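Local coordinates for protein ribose transcriptional regulator (Enterococcus faecium DO, PDB 4RK1) that binds ribose between two lobes and, as in other LacI-family regulators, probably couples sugar binding to repression of transcription from operator DNA, at residues G66-T71 / P89-D94; R27-I32 / T245-L250; A104-D109 / W261-L266; K8-L13 / Q36-I41. All coordinates share one frame; numbering follows the deposited sequence. Where two conformers were deposited one is given.

Contact 1: residues G66-T71 / P89-D94; sequences GFIIAT and PFIVLD. With RIB (alpha-D-ribofuranose), chain K.
Asp-94 CB lies 4.0 Å from Ala-70 CB at the carboxyl ends of two parallel strands, and beyond them the Asp-94 carboxylate takes two hydrogen bonds from ribose: O2 donates to OD1 at 2.6 Å and O1 to OD2 at 2.7 Å. CG stands anti to the backbone N (chi1 -155°), which carries the carboxylate past the strand end. Behind this first shell, Leu-93 packs its CG on Ala-70 CB and presses CD2 tightly on Ile-68 CG2 at 3.4 Å, on the sheet face covered by helices 20-33 and 239-255. On the other face Ile-69 CD1 lies 4.0 Å from Phe-90 CD2 and Leu-83 of helix 76-84 packs on both residues, so bulky apolar groups fill this buried layer. Four backbone bonds fix the register, among them Ile-91 N to Phe-67 O and Ile-69 N to Ile-91 O, both 2.9 Å. The strands belong to a beta-alpha-beta unit. One carboxylate accepts from two neighbouring hydroxyls, a pairing consistent with recognition of O1 and O2 together.

Contact 2: residues R27-I32 / T245-L250; sequences RGIEDI and TSAKLL
Ile-29 lays its CG1 beside the hydroxyl of Ser-246, 3.4 Å from OG. This is packing of carbon against oxygen; the polar need of OG is met within its own helix by the carbonyl of Gly-243, so a small serine can sit in a buried, apolar place. The backbone of Ile-29 also comes close, its O lying 3.6 Å from Ala-247 CB, and CG2 reaches the same methyl. Here helix 20-33 and helix 239-255 lie together on one face of the parallel sheet of a Rossmann-like lobe; the axes of these segments approach to 8.0 Å at a crossing angle of -39°, a closeness that alanine permits. One turn on, Ile-32 points toward the partner helix and sets its CB 3.6 Å from Ala-247 CB. Its CG2 branch, anti to the backbone N, touches both that methyl and Lys-248 CG. The other branch ends in CD1, 3.8 Å from Lys-248 CE, where the extended lysine chain crosses the isoleucine at about a right angle.

Contact 3: residues A104-D109 / W261-L266; sequences AVRTDD and WEEKRL
Ala-104 to Thr-107 pairs in parallel with Glu-263 to Leu-266, joining the fifth strand of the amino-terminal lobe to a strand that returns late in the chain, a topology consistent with the periplasmic-binding-protein fold. Backbone bonds alternate along the pair, among them Ala-104 N to Glu-262 O, Lys-264 N to Ala-104 O, and Leu-266 N to Arg-106 O, this last the shortest at 2.7 Å. Apolar packing lies on the face of Val-105 and Leu-266, whose CG1 and CD1 meet at 4.0 Å; Leu-249 of helix 239-255 also packs on Val-105. The charged contacts across the strands lie on the face of Arg-106, Glu-263 and Arg-265. Arg-106 NE forms a salt bridge of 2.9 Å with Glu-263 OE2, which lies in the guanidinium plane although the carboxylate is turned 45° from it. Lys-96 O and Ser-98 OG hold Arg-106 NH2. Arg-265 lays one guanidinium face over Arg-106 CB, and a bend at chi3 (-73°) brings its NH2 2.8 Å from Thr-107 O. Asp-109 OD1 forms a salt bridge with Arg-143, while a water donates to Asp-109 OD2 at 2.7 Å and accepts only a weak bond from Arg-265 NH2 at 3.4 Å.

Contact 4: residues K8-L13 / Q36-I41; sequences KTIGVL and QNFVTI
Strands 9-14 and 39-44, joined through helix 20-33, form the first beta-alpha-beta unit of the chain, and this contact joins the first parts of both strands. Lys-8 NZ stands over one face of the Phe-38 ring in a cation-pi contact, 3.9 Å from the centroid and 23° off the normal. Bends at chi2 and chi3 (-66° and -74°) curl the lysine back, letting the same NZ donate to Gln-36 O at 3.2 Å, in the turn that follows helix 20-33. Asn-37, with positive phi, is the C-prime residue of the Schellman motif there. Ile-10 brings CG1 to 3.6 Å from Phe-38 CD2. Val-12 CG2 and Thr-40 CG2 touch at 3.6 Å beneath the helix. On the other face Thr-9 CG2 meets Ile-41 CD1 at 3.9 Å, and Thr-9 OG1 bonds to Glu-58 of the second subunit. Gly-11, lacking a side chain, lets Ile-41 CG1 lie 3.7 Å from its CA. Four backbone bonds join the strands, three of them nearly straight, such as Val-39 N to Lys-8 O at 2.8 Å. Parallel strands rich in beta-branched residues and linked by a helix typify a Rossmann-like beta-alpha-beta crossover.

Overall arrangement
Contacts 4, 1 and 3 follow one another across a single sheet. Ile-68 N donates a probable hydrogen bond of 2.8 Å to Gly-11 O, joining contacts 1 and 4, and Val-105 N probably does likewise to Val-92 O at 3.1 Å, joining contacts 1 and 3. Contact 2 lies on one face of this sheet: Leu-249 CD1 packs 3.3 Å from Val-105 CG2, and Leu-250 CD2 lies 3.6 Å from Ile-10 CG2. Ribose sits at the carboxyl end of the strands, bonded directly by Asp-94 of contact 1, while the Asp-109 side chain of contact 3 comes within about 5 Å of it and forms a salt bridge with Arg-143, which also hydrogen-bonds ribose. Contacts 2 and 4 instead reach the second subunit.

Contact 1: residues G66-T71 / P89-D94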
loop_
_atom_site.group_PDB
_atom_site.type_symbol
_atom_site.label_atom_id
_atom_site.label_comp_id
_atom_site.label_asym_id
_atom_site.label_seq_id
_atom_site.Cartn_x
_atom_site.Cartn_y
_atom_site.Cartn_z
ATOM N N GLY B 66 -11.183 -18.516 11.531
ATOM C CA GLY B 66 -12.083 -18.165 10.432
ATOM C C GLY B 66 -11.301 -17.404 9.394
ATOM O O GLY B 66 -10.206 -16.935 9.684
ATOM N N PHE B 67 -11.854 -17.300 8.187
ATOM C CA PHE B 67 -11.171 -16.672 7.069
ATOM C C PHE B 67 -12.027 -15.671 6.317
ATOM O O PHE B 67 -13.235 -15.813 6.226
ATOM C CB PHE B 67 -10.682 -17.727 6.079
ATOM C CG PHE B 67 -9.661 -18.652 6.650
ATOM C CD1 PHE B 67 -10.049 -19.724 7.448
ATOM C CD2 PHE B 67 -8.315 -18.452 6.410
ATOM C CE1 PHE B 67 -9.107 -20.584 7.987
ATOM C CE2 PHE B 67 -7.369 -19.311 6.949
ATOM C CZ PHE B 67 -7.768 -20.382 7.730
ATOM N N ILE B 68 -11.370 -14.654 5.772
ATOM C CA ILE B 68 -11.993 -13.715 4.869
ATOM C C ILE B 68 -11.180 -13.779 3.591
ATOM O O ILE B 68 -9.990 -13.493 3.594
ATOM C CB ILE B 68 -11.999 -12.308 5.458
ATOM C CG1 ILE B 68 -12.778 -12.315 6.783
ATOM C CG2 ILE B 68 -12.598 -11.326 4.465
ATOM C CD1 ILE B 68 -12.642 -11.041 7.591
ATOM N N ILE B 69 -11.839 -14.162 2.508
ATOM C CA ILE B 69 -11.180 -14.592 1.291
ATOM C C ILE B 69 -11.596 -13.696 0.139
ATOM O O ILE B 69 -12.750 -13.737 -0.310
ATOM C CB ILE B 69 -11.557 -16.058 0.965
ATOM C CG1 ILE B 69 -11.212 -16.961 2.159
ATOM C CG2 ILE B 69 -10.834 -16.524 -0.296
ATOM C CD1 ILE B 69 -11.624 -18.410 1.992
ATOM N N ALA B 70 -10.648 -12.891 -0.337
ATOM C CA ALA B 70 -10.887 -11.927 -1.398
ATOM C C ALA B 70 -10.217 -12.325 -2.714
ATOM O O ALA B 70 -10.352 -11.617 -3.713
ATOM C CB ALA B 70 -10.389 -10.558 -0.967
ATOM N N THR B 71 -9.513 -13.454 -2.714
ATOM C CA THR B 71 -8.762 -13.912 -3.889
ATOM C C THR B 71 -9.396 -15.161 -4.519
ATOM O O THR B 71 -9.859 -16.050 -3.811
ATOM C CB THR B 71 -7.280 -14.209 -3.526
ATOM O OG1 THR B 71 -6.622 -14.862 -4.623
ATOM C CG2 THR B 71 -7.165 -15.092 -2.311
ATOM N N PRO B 89 -15.446 -21.125 9.701
ATOM C CA PRO B 89 -16.327 -20.341 8.847
ATOM C C PRO B 89 -15.546 -19.328 8.019
ATOM O O PRO B 89 -14.421 -18.971 8.376
ATOM C CB PRO B 89 -17.232 -19.618 9.846
ATOM C CG PRO B 89 -16.420 -19.522 11.084
ATOM C CD PRO B 89 -15.615 -20.781 11.126
ATOM N N PHE B 90 -16.126 -18.895 6.909
ATOM C CA PHE B 90 -15.449 -17.942 6.046
ATOM C C PHE B 90 -16.394 -17.019 5.302
ATOM O O PHE B 90 -17.578 -17.320 5.126
ATOM C CB PHE B 90 -14.521 -18.666 5.063
ATOM C CG PHE B 90 -15.239 -19.553 4.090
ATOM C CD1 PHE B 90 -15.676 -20.817 4.472
ATOM C CD2 PHE B 90 -15.487 -19.129 2.796
ATOM C CE1 PHE B 90 -16.344 -21.634 3.578
ATOM C CE2 PHE B 90 -16.155 -19.944 1.893
ATOM C CZ PHE B 90 -16.598 -21.194 2.293
ATOM N N ILE B 91 -15.836 -15.883 4.886
ATOM C CA ILE B 91 -16.517 -14.875 4.108
ATOM C C ILE B 91 -15.819 -14.802 2.773
ATOM O O ILE B 91 -14.602 -14.932 2.717
ATOM C CB ILE B 91 -16.410 -13.475 4.747
ATOM C CG1 ILE B 91 -16.826 -13.503 6.218
ATOM C CG2 ILE B 91 -17.246 -12.473 3.968
ATOM C CD1 ILE B 91 -18.238 -13.980 6.462
ATOM N N VAL B 92 -16.586 -14.580 1.708
ATOM C CA VAL B 92 -16.018 -14.386 0.375
ATOM C C VAL B 92 -16.377 -12.995 -0.118
ATOM O O VAL B 92 -17.426 -12.455 0.205
ATOM C CB VAL B 92 -16.505 -15.435 -0.656
ATOM C CG1 VAL B 92 -16.088 -16.832 -0.233
ATOM C CG2 VAL B 92 -18.013 -15.372 -0.850
ATOM N N LEU B 93 -15.487 -12.413 -0.899
ATOM C CA LEU B 93 -15.743 -11.120 -1.474
ATOM C C LEU B 93 -14.821 -10.893 -2.649
ATOM O O LEU B 93 -13.935 -11.703 -2.933
ATOM C CB LEU B 93 -15.522 -10.022 -0.440
ATOM C CG LEU B 93 -14.127 -9.822 0.147
ATOM C CD1 LEU B 93 -13.970 -8.388 0.619
ATOM C CD2 LEU B 93 -13.855 -10.758 1.306
ATOM N N ASP B 94 -15.050 -9.774 -3.316
ATOM C CA ASP B 94 -14.122 -9.238 -4.292
ATOM C C ASP B 94 -13.854 -10.214 -5.439
ATOM O O ASP B 94 -14.791 -10.510 -6.180
ATOM C CB ASP B 94 -12.842 -8.742 -3.608
ATOM C CG ASP B 94 -12.152 -7.667 -4.417
ATOM O OD1 ASP B 94 -12.783 -6.619 -4.665
ATOM O OD2 ASP B 94 -11.008 -7.886 -4.837
HETATM O O5 RIB K . -7.773 -2.141 -7.115
HETATM C C5 RIB K . -7.634 -3.567 -7.047
HETATM C C4 RIB K . -8.833 -4.142 -7.657
HETATM O O4 RIB K . -8.799 -5.579 -7.600
HETATM C C3 RIB K . -9.919 -3.519 -6.793
HETATM O O3 RIB K . -10.722 -2.769 -7.684
HETATM C C2 RIB K . -10.566 -4.711 -6.121
HETATM O O2 RIB K . -11.981 -4.693 -6.211
HETATM C C1 RIB K . -9.854 -5.953 -6.697
HETATM O O1 RIB K . -10.749 -6.880 -7.280
#

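Contact 2: residues R27-I32 / T245-L250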
loop_
_atom_site.group_PDB
_atom_site.type_symbol
_atom_site.label_atom_id
_atom_site.label_comp_id
_atom_site.label_asym_id
_atom_site.label_seq_id
_atom_site.Cartn_x
_atom_site.Cartn_y
_atom_site.Cartn_z
ATOM N N ARG B 27 -7.448 -2.822 6.946
ATOM C CA ARG B 27 -7.689 -1.877 8.050
ATOM C C ARG B 27 -9.150 -1.879 8.504
ATOM O O ARG B 27 -9.427 -1.784 9.696
ATOM C CB ARG B 27 -7.268 -0.449 7.669
ATOM C CG ARG B 27 -5.847 -0.089 8.085
ATOM C CD ARG B 27 -5.556 1.400 7.915
ATOM N NE ARG B 27 -6.455 2.265 8.689
ATOM C CZ ARG B 27 -7.424 3.035 8.183
ATOM N NH1 ARG B 27 -8.168 3.769 9.003
ATOM N NH2 ARG B 27 -7.663 3.087 6.873
ATOM N N GLY B 28 -10.088 -1.977 7.561
ATOM C CA GLY B 28 -11.506 -2.040 7.918
ATOM C C GLY B 28 -11.848 -3.315 8.677
ATOM O O GLY B 28 -12.601 -3.290 9.645
ATOM N N ILE B 29 -11.281 -4.430 8.229
ATOM C CA ILE B 29 -11.433 -5.714 8.915
ATOM C C ILE B 29 -10.882 -5.632 10.344
ATOM O O ILE B 29 -11.589 -5.955 11.299
ATOM C CB ILE B 29 -10.730 -6.843 8.146
ATOM C CG1 ILE B 29 -11.475 -7.127 6.835
ATOM C CG2 ILE B 29 -10.647 -8.111 8.988
ATOM C CD1 ILE B 29 -10.668 -7.927 5.829
ATOM N N GLU B 30 -9.639 -5.162 10.470
ATOM C CA GLU B 30 -8.967 -5.032 11.773
ATOM C C GLU B 30 -9.749 -4.153 12.732
ATOM O O GLU B 30 -9.812 -4.430 13.931
ATOM C CB GLU B 30 -7.570 -4.436 11.606
ATOM C CG GLU B 30 -6.566 -5.373 10.973
ATOM C CD GLU B 30 -5.268 -4.674 10.630
ATOM O OE1 GLU B 30 -5.239 -3.423 10.633
ATOM O OE2 GLU B 30 -4.279 -5.378 10.358
ATOM N N ASP B 31 -10.334 -3.083 12.197
ATOM C CA ASP B 31 -11.136 -2.144 12.973
ATOM C C ASP B 31 -12.244 -2.844 13.755
ATOM O O ASP B 31 -12.526 -2.490 14.893
ATOM C CB ASP B 31 -11.759 -1.098 12.050
ATOM C CG ASP B 31 -12.593 -0.070 12.801
ATOM O OD1 ASP B 31 -12.007 0.765 13.511
ATOM O OD2 ASP B 31 -13.826 -0.083 12.664
ATOM N N ILE B 32 -12.872 -3.831 13.131
ATOM C CA ILE B 32 -13.940 -4.577 13.763
ATOM C C ILE B 32 -13.398 -5.707 14.639
ATOM O O ILE B 32 -13.840 -5.889 15.770
ATOM C CB ILE B 32 -14.894 -5.154 12.691
ATOM C CG1 ILE B 32 -15.546 -4.021 11.883
ATOM C CG2 ILE B 32 -15.929 -6.078 13.319
ATOM C CD1 ILE B 32 -16.299 -2.983 12.695
ATOM N N THR B 245 -17.623 -4.704 7.075
ATOM C CA THR B 245 -18.803 -5.532 6.850
ATOM C C THR B 245 -18.424 -6.995 6.784
ATOM O O THR B 245 -19.080 -7.847 7.400
ATOM C CB THR B 245 -19.548 -5.109 5.567
ATOM O OG1 THR B 245 -19.883 -3.726 5.653
ATOM C CG2 THR B 245 -20.813 -5.896 5.392
ATOM N N SER B 246 -17.342 -7.289 6.073
ATOM C CA SER B 246 -16.832 -8.666 6.008
ATOM C C SER B 246 -16.476 -9.187 7.404
ATOM O O SER B 246 -16.806 -10.323 7.761
ATOM C CB SER B 246 -15.651 -8.769 5.020
ATOM O OG SER B 246 -14.445 -8.279 5.582
ATOM N N ALA B 247 -15.869 -8.342 8.233
ATOM C CA ALA B 247 -15.508 -8.766 9.585
ATOM C C ALA B 247 -16.747 -8.970 10.469
ATOM O O ALA B 247 -16.810 -9.945 11.233
ATOM C CB ALA B 247 -14.560 -7.759 10.228
ATOM N N LYS B 248 -17.709 -8.051 10.386
ATOM C CA LYS B 248 -18.954 -8.167 11.166
ATOM C C LYS B 248 -19.734 -9.436 10.787
ATOM O O LYS B 248 -20.219 -10.151 11.659
ATOM C CB LYS B 248 -19.857 -6.941 10.979
ATOM C CG LYS B 248 -19.364 -5.677 11.658
ATOM C CD LYS B 248 -20.251 -4.490 11.304
ATOM C CE LYS B 248 -20.088 -3.351 12.299
ATOM N NZ LYS B 248 -20.645 -2.074 11.773
ATOM N N LEU B 249 -19.847 -9.712 9.492
ATOM C CA LEU B 249 -20.481 -10.946 9.045
ATOM C C LEU B 249 -19.800 -12.171 9.650
ATOM O O LEU B 249 -20.476 -13.110 10.079
ATOM C CB LEU B 249 -20.445 -11.067 7.530
ATOM C CG LEU B 249 -21.464 -10.254 6.748
ATOM C CD1 LEU B 249 -21.115 -10.318 5.276
ATOM C CD2 LEU B 249 -22.878 -10.768 6.979
ATOM N N LEU B 250 -18.466 -12.171 9.681
ATOM C CA LEU B 250 -17.729 -13.319 10.221
ATOM C C LEU B 250 -17.967 -13.485 11.717
ATOM O O LEU B 250 -18.206 -14.596 12.170
ATOM C CB LEU B 250 -16.234 -13.237 9.928
ATOM C CG LEU B 250 -15.388 -14.466 10.279
ATOM C CD1 LEU B 250 -15.957 -15.752 9.702
ATOM C CD2 LEU B 250 -13.969 -14.268 9.778
#

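Contact 3: residues A104-D109 / W261-L266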
loop_
_atom_site.group_PDB
_atom_site.type_symbol
_atom_site.label_atom_id
_atom_site.label_comp_id
_atom_site.label_asym_id
_atom_site.label_seq_id
_atom_site.Cartn_x
_atom_site.Cartn_y
_atom_site.Cartn_z
ATOM N N ALA B 104 -21.155 -13.584 2.044
ATOM C CA ALA B 104 -20.401 -12.809 1.068
ATOM C C ALA B 104 -20.719 -11.336 1.213
ATOM O O ALA B 104 -21.816 -10.970 1.660
ATOM C CB ALA B 104 -20.731 -13.277 -0.336
ATOM N N VAL B 105 -19.750 -10.492 0.849
ATOM C CA VAL B 105 -19.974 -9.052 0.708
ATOM C C VAL B 105 -19.422 -8.645 -0.640
ATOM O O VAL B 105 -18.295 -8.993 -0.978
ATOM C CB VAL B 105 -19.207 -8.190 1.727
ATOM C CG1 VAL B 105 -19.819 -6.788 1.759
ATOM C CG2 VAL B 105 -19.201 -8.829 3.089
ATOM N N ARG B 106 -20.208 -7.886 -1.391
ATOM C CA ARG B 106 -19.813 -7.455 -2.714
ATOM C C ARG B 106 -20.170 -6.001 -2.913
ATOM O O ARG B 106 -20.994 -5.457 -2.194
ATOM C CB ARG B 106 -20.505 -8.327 -3.758
ATOM C CG ARG B 106 -20.302 -9.801 -3.465
ATOM C CD ARG B 106 -20.143 -10.619 -4.704
ATOM N NE ARG B 106 -19.922 -12.021 -4.383
ATOM C CZ ARG B 106 -18.748 -12.649 -4.386
ATOM N NH1 ARG B 106 -17.619 -12.012 -4.674
ATOM N NH2 ARG B 106 -18.706 -13.943 -4.092
ATOM N N THR B 107 -19.526 -5.369 -3.879
ATOM C CA THR B 107 -19.898 -4.027 -4.255
ATOM C C THR B 107 -20.479 -4.098 -5.662
ATOM O O THR B 107 -20.319 -5.100 -6.341
ATOM C CB THR B 107 -18.708 -3.074 -4.174
ATOM O OG1 THR B 107 -17.690 -3.504 -5.082
ATOM C CG2 THR B 107 -18.149 -3.057 -2.757
ATOM N N ASP B 108 -21.141 -3.036 -6.096
ATOM C CA ASP B 108 -21.892 -3.065 -7.356
ATOM C C ASP B 108 -21.007 -2.712 -8.549
ATOM O O ASP B 108 -21.037 -1.589 -9.062
ATOM C CB ASP B 108 -23.097 -2.112 -7.278
ATOM C CG ASP B 108 -24.182 -2.456 -8.288
ATOM O OD1 ASP B 108 -23.893 -3.100 -9.338
ATOM O OD2 ASP B 108 -25.339 -2.071 -8.026
ATOM N N ASP B 109 -20.237 -3.699 -8.989
ATOM C CA ASP B 109 -19.297 -3.545 -10.091
ATOM C C ASP B 109 -19.949 -3.144 -11.412
ATOM O O ASP B 109 -19.435 -2.266 -12.114
ATOM C CB ASP B 109 -18.529 -4.856 -10.286
ATOM C CG ASP B 109 -17.637 -5.175 -9.098
ATOM O OD1 ASP B 109 -16.676 -4.418 -8.885
ATOM O OD2 ASP B 109 -17.911 -6.155 -8.377
ATOM N N TRP B 261 -27.770 -17.111 5.882
ATOM C CA TRP B 261 -26.648 -16.912 4.983
ATOM C C TRP B 261 -26.900 -15.642 4.174
ATOM O O TRP B 261 -27.964 -15.464 3.583
ATOM C CB TRP B 261 -26.479 -18.122 4.060
ATOM C CG TRP B 261 -26.252 -19.358 4.861
ATOM C CD1 TRP B 261 -27.167 -20.334 5.149
ATOM C CD2 TRP B 261 -25.044 -19.732 5.533
ATOM N NE1 TRP B 261 -26.595 -21.298 5.943
ATOM C CE2 TRP B 261 -25.296 -20.951 6.200
ATOM C CE3 TRP B 261 -23.773 -19.156 5.636
ATOM C CZ2 TRP B 261 -24.322 -21.609 6.954
ATOM C CZ3 TRP B 261 -22.802 -19.811 6.389
ATOM C CH2 TRP B 261 -23.083 -21.024 7.037
ATOM N N GLU B 262 -25.927 -14.744 4.168
ATOM C CA GLU B 262 -26.115 -13.441 3.553
ATOM C C GLU B 262 -25.166 -13.199 2.401
ATOM O O GLU B 262 -24.027 -13.647 2.422
ATOM C CB GLU B 262 -25.923 -12.368 4.601
ATOM C CG GLU B 262 -26.994 -12.394 5.668
ATOM C CD GLU B 262 -26.898 -11.208 6.583
ATOM O OE1 GLU B 262 -27.351 -10.117 6.183
ATOM O OE2 GLU B 262 -26.362 -11.373 7.699
ATOM N N GLU B 263 -25.660 -12.498 1.390
ATOM C CA GLU B 263 -24.822 -11.952 0.335
ATOM C C GLU B 263 -25.131 -10.473 0.264
ATOM O O GLU B 263 -26.063 -10.055 -0.421
ATOM C CB GLU B 263 -25.064 -12.643 -1.007
ATOM C CG GLU B 263 -24.222 -12.053 -2.145
ATOM C CD GLU B 263 -23.642 -13.100 -3.086
ATOM O OE1 GLU B 263 -24.177 -14.229 -3.151
ATOM O OE2 GLU B 263 -22.637 -12.792 -3.763
ATOM N N LYS B 264 -24.362 -9.686 1.012
ATOM C CA LYS B 264 -24.602 -8.259 1.102
ATOM C C LYS B 264 -24.006 -7.586 -0.109
ATOM O O LYS B 264 -22.992 -8.032 -0.630
ATOM C CB LYS B 264 -24.018 -7.685 2.391
ATOM C CG LYS B 264 -24.829 -8.078 3.613
ATOM C CD LYS B 264 -24.628 -7.144 4.799
ATOM C CE LYS B 264 -25.909 -7.003 5.615
ATOM N NZ LYS B 264 -25.667 -7.134 7.077
ATOM N N ARG B 265 -24.665 -6.544 -0.594
ATOM C CA ARG B 265 -24.110 -5.775 -1.700
ATOM C C ARG B 265 -24.087 -4.313 -1.315
ATOM O O ARG B 265 -25.098 -3.769 -0.902
ATOM C CB ARG B 265 -24.882 -5.996 -3.009
ATOM C CG ARG B 265 -24.125 -5.443 -4.219
ATOM C CD ARG B 265 -24.677 -5.939 -5.545
ATOM N NE ARG B 265 -24.359 -7.346 -5.802
ATOM C CZ ARG B 265 -23.253 -7.799 -6.397
ATOM N NH1 ARG B 265 -23.102 -9.108 -6.571
ATOM N NH2 ARG B 265 -22.296 -6.975 -6.822
ATOM N N LEU B 266 -22.913 -3.692 -1.428
ATOM C CA LEU B 266 -22.739 -2.292 -1.066
ATOM C C LEU B 266 -22.653 -1.469 -2.344
ATOM O O LEU B 266 -22.154 -1.954 -3.367
ATOM C CB LEU B 266 -21.477 -2.104 -0.226
ATOM C CG LEU B 266 -21.352 -2.975 1.025
ATOM C CD1 LEU B 266 -19.994 -2.755 1.668
ATOM C CD2 LEU B 266 -22.462 -2.688 2.020
HETATM O O HOH W 1 -19.770 -7.971 -8.932
#

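Contact 4: residues K8-L13 / Q36-I41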
loop_
_atom_site.group_PDB
_atom_site.type_symbol
_atom_site.label_atom_id
_atom_site.label_comp_id
_atom_site.label_asym_id
_atom_site.label_seq_id
_atom_site.Cartn_x
_atom_site.Cartn_y
_atom_site.Cartn_z
ATOM N N LYS B 8 -8.478 -17.437 18.564
ATOM C CA LYS B 8 -8.713 -15.959 18.441
ATOM C C LYS B 8 -8.017 -15.291 17.229
ATOM O O LYS B 8 -7.677 -14.114 17.293
ATOM C CB LYS B 8 -8.266 -15.243 19.731
ATOM C CG LYS B 8 -8.848 -15.785 21.032
ATOM C CD LYS B 8 -10.349 -15.572 21.129
ATOM C CE LYS B 8 -10.701 -14.118 21.410
ATOM N NZ LYS B 8 -12.029 -13.753 20.850
ATOM N N THR B 9 -7.822 -16.025 16.134
ATOM C CA THR B 9 -7.079 -15.521 14.978
ATOM C C THR B 9 -7.943 -15.682 13.739
ATOM O O THR B 9 -8.547 -16.744 13.537
ATOM C CB THR B 9 -5.747 -16.281 14.761
ATOM O OG1 THR B 9 -4.896 -16.115 15.896
ATOM C CG2 THR B 9 -5.005 -15.748 13.538
ATOM N N ILE B 10 -8.004 -14.630 12.924
ATOM C CA ILE B 10 -8.747 -14.639 11.666
ATOM C C ILE B 10 -7.749 -14.384 10.555
ATOM O O ILE B 10 -6.969 -13.445 10.648
ATOM C CB ILE B 10 -9.808 -13.510 11.636
ATOM C CG1 ILE B 10 -10.803 -13.660 12.789
ATOM C CG2 ILE B 10 -10.525 -13.445 10.290
ATOM C CD1 ILE B 10 -11.554 -14.963 12.810
ATOM N N GLY B 11 -7.788 -15.204 9.509
ATOM C CA GLY B 11 -6.939 -15.029 8.332
ATOM C C GLY B 11 -7.622 -14.321 7.178
ATOM O O GLY B 11 -8.735 -14.665 6.804
ATOM N N VAL B 12 -6.937 -13.333 6.608
ATOM C CA VAL B 12 -7.436 -12.573 5.475
ATOM C C VAL B 12 -6.568 -12.903 4.267
ATOM O O VAL B 12 -5.359 -12.715 4.307
ATOM C CB VAL B 12 -7.389 -11.064 5.771
ATOM C CG1 VAL B 12 -7.984 -10.273 4.622
ATOM C CG2 VAL B 12 -8.123 -10.758 7.062
ATOM N N LEU B 13 -7.179 -13.411 3.203
ATOM C CA LEU B 13 -6.442 -13.784 2.014
ATOM C C LEU B 13 -6.749 -12.801 0.899
ATOM O O LEU B 13 -7.896 -12.669 0.482
ATOM C CB LEU B 13 -6.782 -15.223 1.600
ATOM C CG LEU B 13 -6.026 -16.327 2.349
ATOM C CD1 LEU B 13 -6.261 -16.263 3.846
ATOM C CD2 LEU B 13 -6.409 -17.696 1.807
ATOM N N GLN B 36 -13.141 -7.206 19.326
ATOM C CA GLN B 36 -13.500 -8.497 19.924
ATOM C C GLN B 36 -12.271 -9.333 20.276
ATOM O O GLN B 36 -12.358 -10.552 20.413
ATOM C CB GLN B 36 -14.409 -9.280 18.972
ATOM C CG GLN B 36 -15.623 -8.496 18.490
ATOM C CD GLN B 36 -16.493 -7.991 19.625
ATOM O OE1 GLN B 36 -16.749 -8.708 20.591
ATOM N NE2 GLN B 36 -16.955 -6.750 19.513
ATOM N N ASN B 37 -11.126 -8.669 20.408
ATOM C CA ASN B 37 -9.863 -9.311 20.776
ATOM C C ASN B 37 -9.430 -10.419 19.817
ATOM O O ASN B 37 -8.782 -11.379 20.222
ATOM C CB ASN B 37 -9.929 -9.837 22.218
ATOM C CG ASN B 37 -10.168 -8.731 23.228
ATOM O OD1 ASN B 37 -9.399 -7.771 23.304
ATOM N ND2 ASN B 37 -11.236 -8.859 24.010
ATOM N N PHE B 38 -9.788 -10.285 18.545
ATOM C CA PHE B 38 -9.252 -11.174 17.523
ATOM C C PHE B 38 -7.970 -10.584 16.961
ATOM O O PHE B 38 -7.836 -9.371 16.839
ATOM C CB PHE B 38 -10.268 -11.396 16.401
ATOM C CG PHE B 38 -11.319 -12.416 16.726
ATOM C CD1 PHE B 38 -12.474 -12.049 17.396
ATOM C CD2 PHE B 38 -11.156 -13.745 16.352
ATOM C CE1 PHE B 38 -13.449 -12.985 17.697
ATOM C CE2 PHE B 38 -12.126 -14.686 16.652
ATOM C CZ PHE B 38 -13.278 -14.302 17.322
ATOM N N VAL B 39 -7.028 -11.460 16.635
ATOM C CA VAL B 39 -5.825 -11.096 15.908
ATOM C C VAL B 39 -6.117 -11.289 14.425
ATOM O O VAL B 39 -6.613 -12.339 14.025
ATOM C CB VAL B 39 -4.635 -11.997 16.333
ATOM C CG1 VAL B 39 -3.401 -11.741 15.475
ATOM C CG2 VAL B 39 -4.315 -11.783 17.809
ATOM N N THR B 40 -5.816 -10.276 13.621
ATOM C CA THR B 40 -5.988 -10.365 12.175
ATOM C C THR B 40 -4.643 -10.612 11.518
ATOM O O THR B 40 -3.681 -9.878 11.753
ATOM C CB THR B 40 -6.606 -9.071 11.601
ATOM O OG1 THR B 40 -7.737 -8.686 12.391
ATOM C CG2 THR B 40 -7.043 -9.269 10.154
ATOM N N ILE B 41 -4.575 -11.654 10.704
ATOM C CA ILE B 41 -3.378 -11.942 9.927
ATOM C C ILE B 41 -3.723 -11.906 8.456
ATOM O O ILE B 41 -4.845 -12.236 8.066
ATOM C CB ILE B 41 -2.719 -13.293 10.288
ATOM C CG1 ILE B 41 -3.600 -14.490 9.906
ATOM C CG2 ILE B 41 -2.371 -13.333 11.772
ATOM C CD1 ILE B 41 -2.956 -15.822 10.208
#